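Local coordinates for protein carbohydrate kinase, pfkB family (Enterococcus faecalis, PDB 3KTN) that is a putative 2-keto-3-deoxygluconate kinase of the ribokinase-like pfkB family, probably phosphorylating a sugar acid, at residues K83-F91 and V103-A112. Sequence-based numbering, arbitrary orientation.
With SO4 (sulfate ion), chain B.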
ATOM      1  N   LYS A  83     -23.550  23.478  -2.522  1.00 40.29           N
ATOM      2  CA  LYS A  83     -23.253  24.815  -2.043  1.00 39.96           C
ATOM      3  C   LYS A  83     -21.768  24.916  -1.725  1.00 40.39           C
ATOM      4  O   LYS A  83     -21.131  23.919  -1.387  1.00 39.90           O
ATOM      5  CB  LYS A  83     -24.067  25.098  -0.778  1.00 42.25           C
ATOM      6  CG  LYS A  83     -23.827  26.462  -0.159  1.00 46.48           C
ATOM      7  CD  LYS A  83     -25.032  27.375  -0.342  1.00 49.48           C
ATOM      8  CE  LYS A  83     -24.797  28.735   0.310  1.00 52.06           C
ATOM      9  NZ  LYS A  83     -25.967  29.645   0.139  1.00 53.15           N
ATOM     10  N   GLY A  84     -21.221  26.121  -1.842  1.00 39.38           N
ATOM     11  CA  GLY A  84     -19.823  26.336  -1.532  1.00 40.38           C
ATOM     12  C   GLY A  84     -18.847  25.595  -2.416  1.00 41.31           C
ATOM     13  O   GLY A  84     -19.190  25.160  -3.513  1.00 40.52           O
ATOM     14  N   ASP A  85     -17.623  25.444  -1.921  1.00 43.49           N
ATOM     15  CA  ASP A  85     -16.565  24.774  -2.667  1.00 46.22           C
ATOM     16  C   ASP A  85     -15.666  23.942  -1.761  1.00 45.90           C
ATOM     17  O   ASP A  85     -14.998  23.012  -2.213  1.00 51.02           O
ATOM     18  CB  ASP A  85     -15.695  25.821  -3.359  1.00 49.08           C
ATOM     19  CG  ASP A  85     -16.492  26.749  -4.240  1.00 54.78           C
ATOM     20  OD1 ASP A  85     -16.946  26.302  -5.318  1.00 57.80           O
ATOM     21  OD2 ASP A  85     -16.671  27.923  -3.852  1.00 57.43           O
ATOM     22  N   HIS A  86     -15.671  24.277  -0.480  1.00 41.46           N
ATOM     23  CA  HIS A  86     -14.810  23.645   0.501  1.00 36.73           C
ATOM     24  C   HIS A  86     -15.499  22.664   1.450  1.00 35.08           C
ATOM     25  O   HIS A  86     -16.699  22.757   1.712  1.00 32.74           O
ATOM     26  CB  HIS A  86     -14.142  24.776   1.295  1.00 37.15           C
ATOM     27  CG  HIS A  86     -13.173  24.320   2.342  1.00 39.22           C
ATOM     28  ND1 HIS A  86     -11.897  23.891   2.039  1.00 38.09           N
ATOM     29  CD2 HIS A  86     -13.268  24.296   3.693  1.00 36.59           C
ATOM     30  CE1 HIS A  86     -11.247  23.628   3.158  1.00 36.36           C
ATOM     31  NE2 HIS A  86     -12.055  23.866   4.176  1.00 38.73           N
ATOM     32  N   ILE A  87     -14.726  21.705   1.951  1.00 32.13           N
ATOM     33  CA  ILE A  87     -15.234  20.745   2.924  1.00 30.55           C
ATOM     34  C   ILE A  87     -14.270  20.790   4.109  1.00 30.38           C
ATOM     35  O   ILE A  87     -13.051  20.841   3.920  1.00 30.24           O
ATOM     36  CB  ILE A  87     -15.294  19.306   2.359  1.00 30.21           C
ATOM     37  CG1 ILE A  87     -16.261  19.249   1.174  1.00 32.68           C
ATOM     38  CG2 ILE A  87     -15.768  18.343   3.445  1.00 28.95           C
ATOM     39  CD1 ILE A  87     -16.452  17.849   0.594  1.00 36.05           C
ATOM     40  N   GLY A  88     -14.812  20.805   5.323  1.00 29.81           N
ATOM     41  CA  GLY A  88     -13.962  20.843   6.503  1.00 29.80           C
ATOM     42  C   GLY A  88     -13.169  19.551   6.598  1.00 30.40           C
ATOM     43  O   GLY A  88     -13.576  18.537   6.035  1.00 30.58           O
ATOM     44  N   SER A  89     -12.044  19.571   7.302  1.00 29.11           N
ATOM     45  CA  SER A  89     -11.237  18.362   7.423  1.00 29.27           C
ATOM     46  C   SER A  89     -10.317  18.380   8.626  1.00 28.31           C
ATOM     47  O   SER A  89     -10.110  19.419   9.256  1.00 27.38           O
ATOM     48  CB  SER A  89     -10.375  18.180   6.173  1.00 27.91           C
ATOM     49  OG  SER A  89      -9.363  19.181   6.116  1.00 27.64           O
ATOM     50  N   PHE A  90      -9.762  17.212   8.929  1.00 26.98           N
ATOM     51  CA  PHE A  90      -8.806  17.079  10.016  1.00 26.91           C
ATOM     52  C   PHE A  90      -7.915  15.862   9.789  1.00 27.44           C
ATOM     53  O   PHE A  90      -8.280  14.924   9.074  1.00 27.28           O
ATOM     54  CB  PHE A  90      -9.524  16.989  11.372  1.00 26.21           C
ATOM     55  CG  PHE A  90     -10.304  15.717  11.590  1.00 27.96           C
ATOM     56  CD1 PHE A  90      -9.718  14.627  12.235  1.00 27.83           C
ATOM     57  CD2 PHE A  90     -11.647  15.636  11.228  1.00 27.57           C
ATOM     58  CE1 PHE A  90     -10.457  13.483  12.522  1.00 28.44           C
ATOM     59  CE2 PHE A  90     -12.394  14.496  11.509  1.00 28.07           C
ATOM     60  CZ  PHE A  90     -11.797  13.419  12.161  1.00 28.28           C
ATOM     61  N   PHE A  91      -6.731  15.907  10.381  1.00 26.70           N
ATOM     62  CA  PHE A  91      -5.779  14.820  10.290  1.00 25.81           C
ATOM     63  C   PHE A  91      -5.819  14.109  11.629  1.00 27.50           C
ATOM     64  O   PHE A  91      -5.987  14.751  12.672  1.00 25.71           O
ATOM     65  CB  PHE A  91      -4.379  15.365  10.032  1.00 22.93           C
ATOM     66  CG  PHE A  91      -4.197  15.914   8.649  1.00 24.06           C
ATOM     67  CD1 PHE A  91      -3.603  15.143   7.648  1.00 23.67           C
ATOM     68  CD2 PHE A  91      -4.676  17.182   8.325  1.00 23.67           C
ATOM     69  CE1 PHE A  91      -3.492  15.622   6.346  1.00 22.04           C
ATOM     70  CE2 PHE A  91      -4.570  17.667   7.020  1.00 25.12           C
ATOM     71  CZ  PHE A  91      -3.978  16.882   6.030  1.00 24.01           C
ATOM     72  N   VAL A 103      -5.102  14.979  16.828  1.00 25.66           N
ATOM     73  CA  VAL A 103      -6.041  15.451  15.824  1.00 25.28           C
ATOM     74  C   VAL A 103      -5.686  16.892  15.479  1.00 27.50           C
ATOM     75  O   VAL A 103      -5.535  17.729  16.366  1.00 28.94           O
ATOM     76  CB  VAL A 103      -7.492  15.379  16.339  1.00 24.40           C
ATOM     77  CG1 VAL A 103      -8.436  16.107  15.383  1.00 24.54           C
ATOM     78  CG2 VAL A 103      -7.917  13.919  16.460  1.00 23.86           C
ATOM     79  N   THR A 104      -5.530  17.175  14.190  1.00 27.72           N
ATOM     80  CA  THR A 104      -5.202  18.527  13.739  1.00 26.20           C
ATOM     81  C   THR A 104      -6.260  18.976  12.729  1.00 27.14           C
ATOM     82  O   THR A 104      -6.356  18.421  11.633  1.00 26.29           O
ATOM     83  CB  THR A 104      -3.824  18.569  13.069  1.00 26.09           C
ATOM     84  OG1 THR A 104      -2.847  18.006  13.950  1.00 24.90           O
ATOM     85  CG2 THR A 104      -3.438  20.002  12.740  1.00 26.83           C
ATOM     86  N   TYR A 105      -7.046  19.982  13.106  1.00 26.78           N
ATOM     87  CA  TYR A 105      -8.113  20.508  12.254  1.00 29.44           C
ATOM     88  C   TYR A 105      -7.626  21.495  11.209  1.00 29.58           C
ATOM     89  O   TYR A 105      -6.645  22.206  11.418  1.00 30.20           O
ATOM     90  CB  TYR A 105      -9.171  21.226  13.102  1.00 29.07           C
ATOM     91  CG  TYR A 105      -9.964  20.327  14.010  1.00 30.36           C
ATOM     92  CD1 TYR A 105     -11.045  19.587  13.528  1.00 31.90           C
ATOM     93  CD2 TYR A 105      -9.627  20.200  15.351  1.00 31.02           C
ATOM     94  CE1 TYR A 105     -11.769  18.742  14.370  1.00 32.43           C
ATOM     95  CE2 TYR A 105     -10.337  19.361  16.194  1.00 33.48           C
ATOM     96  CZ  TYR A 105     -11.403  18.635  15.700  1.00 31.28           C
ATOM     97  OH  TYR A 105     -12.071  17.777  16.543  1.00 34.45           O
ATOM     98  N   GLN A 106      -8.324  21.527  10.081  1.00 30.86           N
ATOM     99  CA  GLN A 106      -8.027  22.468   9.006  1.00 31.07           C
ATOM    100  C   GLN A 106      -9.235  23.409   9.012  1.00 31.71           C
ATOM    101  O   GLN A 106     -10.074  23.304   9.903  1.00 31.01           O
ATOM    102  CB  GLN A 106      -7.915  21.738   7.672  1.00 31.04           C
ATOM    103  CG  GLN A 106      -6.574  21.055   7.459  1.00 33.26           C
ATOM    104  CD  GLN A 106      -5.557  21.962   6.788  1.00 36.22           C
ATOM    105  OE1 GLN A 106      -4.925  22.803   7.438  1.00 32.79           O
ATOM    106  NE2 GLN A 106      -5.401  21.801   5.466  1.00 32.88           N
ATOM    107  N   ASN A 107      -9.333  24.314   8.042  1.00 33.13           N
ATOM    108  CA  ASN A 107     -10.459  25.243   8.004  1.00 34.88           C
ATOM    109  C   ASN A 107     -11.785  24.511   8.012  1.00 36.86           C
ATOM    110  O   ASN A 107     -12.035  23.626   7.192  1.00 37.89           O
ATOM    111  CB  ASN A 107     -10.403  26.147   6.773  1.00 37.05           C
ATOM    112  CG  ASN A 107     -11.565  27.131   6.728  1.00 38.97           C
ATOM    113  OD1 ASN A 107     -12.718  26.742   6.535  1.00 37.41           O
ATOM    114  ND2 ASN A 107     -11.266  28.410   6.927  1.00 40.22           N
ATOM    115  N   ARG A 108     -12.648  24.910   8.932  1.00 37.84           N
ATOM    116  CA  ARG A 108     -13.947  24.279   9.067  1.00 37.99           C
ATOM    117  C   ARG A 108     -15.122  25.221   8.789  1.00 38.18           C
ATOM    118  O   ARG A 108     -16.127  24.808   8.220  1.00 38.96           O
ATOM    119  CB  ARG A 108     -14.049  23.715  10.473  1.00 38.95           C
ATOM    120  CG  ARG A 108     -14.992  22.564  10.647  1.00 39.96           C
ATOM    121  CD  ARG A 108     -14.694  21.914  11.983  1.00 37.38           C
ATOM    122  NE  ARG A 108     -15.710  20.948  12.366  1.00 33.35           N
ATOM    123  CZ  ARG A 108     -15.729  20.329  13.537  1.00 33.69           C
ATOM    124  NH1 ARG A 108     -14.782  20.581  14.438  1.00 32.16           N
ATOM    125  NH2 ARG A 108     -16.686  19.458  13.804  1.00 31.73           N
ATOM    126  N   HIS A 109     -14.992  26.489   9.166  1.00 38.58           N
ATOM    127  CA  HIS A 109     -16.091  27.433   8.979  1.00 41.32           C
ATOM    128  C   HIS A 109     -16.383  27.894   7.554  1.00 40.43           C
ATOM    129  O   HIS A 109     -17.491  28.345   7.273  1.00 39.66           O
ATOM    130  CB  HIS A 109     -15.909  28.651   9.899  1.00 44.61           C
ATOM    131  CG  HIS A 109     -14.691  29.469   9.604  1.00 48.59           C
ATOM    132  ND1 HIS A 109     -14.610  30.326   8.527  1.00 52.91           N
ATOM    133  CD2 HIS A 109     -13.513  29.579  10.262  1.00 51.21           C
ATOM    134  CE1 HIS A 109     -13.437  30.932   8.536  1.00 52.33           C
ATOM    135  NE2 HIS A 109     -12.750  30.497   9.579  1.00 52.87           N
ATOM    136  N   GLN A 110     -15.413  27.775   6.651  1.00 39.86           N
ATOM    137  CA  GLN A 110     -15.627  28.186   5.265  1.00 40.22           C
ATOM    138  C   GLN A 110     -16.168  27.034   4.412  1.00 38.49           C
ATOM    139  O   GLN A 110     -16.132  27.094   3.186  1.00 40.12           O
ATOM    140  CB  GLN A 110     -14.321  28.685   4.645  1.00 43.97           C
ATOM    141  CG  GLN A 110     -13.593  29.752   5.441  1.00 51.89           C
ATOM    142  CD  GLN A 110     -14.356  31.054   5.511  1.00 55.87           C
ATOM    143  OE1 GLN A 110     -15.417  31.135   6.134  1.00 58.44           O
ATOM    144  NE2 GLN A 110     -13.820  32.087   4.867  1.00 57.16           N
ATOM    145  N   SER A 111     -16.675  25.991   5.057  1.00 37.69           N
ATOM    146  CA  SER A 111     -17.206  24.837   4.332  1.00 37.32           C
ATOM    147  C   SER A 111     -18.587  25.096   3.739  1.00 38.38           C
ATOM    148  O   SER A 111     -19.253  26.079   4.074  1.00 37.39           O
ATOM    149  CB  SER A 111     -17.294  23.626   5.260  1.00 36.95           C
ATOM    150  OG  SER A 111     -18.264  23.832   6.279  1.00 34.61           O
ATOM    151  N   ALA A 112     -19.002  24.196   2.852  1.00 36.47           N
ATOM    152  CA  ALA A 112     -20.305  24.272   2.212  1.00 37.47           C
ATOM    153  C   ALA A 112     -21.407  24.314   3.272  1.00 37.83           C
ATOM    154  O   ALA A 112     -22.399  25.029   3.127  1.00 37.86           O
ATOM    155  CB  ALA A 112     -20.505  23.071   1.306  1.00 35.68           C
TER
HETATM  156  S   SO4 B 401     -15.724  17.974  16.927  1.00 42.69           S
HETATM  157  O1  SO4 B 401     -15.468  18.711  18.179  1.00 42.45           O
HETATM  158  O2  SO4 B 401     -16.040  16.572  17.239  1.00 39.44           O
HETATM  159  O3  SO4 B 401     -16.860  18.585  16.214  1.00 40.98           O
HETATM  160  O4  SO4 B 401     -14.523  18.056  16.079  1.00 40.50           O
HETATM  161  O   HOH W   1     -17.227  26.625   0.693  1.00 37.11           O
HETATM  162  O   HOH W   2      -7.095  19.527   4.483  1.00 32.70           O
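F91 and T104 form a hydrogen-bonded antiparallel pair in the beta hairpin of strands 88-93 and 101-105. This hairpin belongs to the small sheet, the lid of the ribokinase-like fold. F91 N reaches T104 O at 2.8 Å, and T104 N returns to F91 O. One step back, F90 and Y105 are a non-hydrogen-bonded pair. F90 CB lies against Y105 CD1, and the two rings are oblique, with planes at 49°. F90 CD1 meets V103 CG1 at 3.7 Å. Past the strand end, Q106 N still bonds to S89 O.

H86 holds the loop that follows strand 101-105. Its CB sits 3.6 Å from Q110 O. CG is anti to the backbone N (chi1 -178°), which swings the ring toward N107. CD2 passes N107 O and OD1, both at 3.8 Å. At the tip, NE2 donates to N107 O at 3.0 Å. The oxygen lies in the ring plane, but the donor stands above the carbonyl plane. N107 OD1 accepts from Q110 N in an Asx motif.

Q106 NE2 hydrogen-bonds to I87 O of a neighbouring subunit, so the contact also lies at a subunit interface. A sulfate, probably from the crystallisation liquor, is bound by R108, past the strand end, and more weakly by Y105 OH. R171 binds it too. R108 NH2 donates to sulfate O3, which sits at the guanidinium edge near its plane, at 2.6 Å.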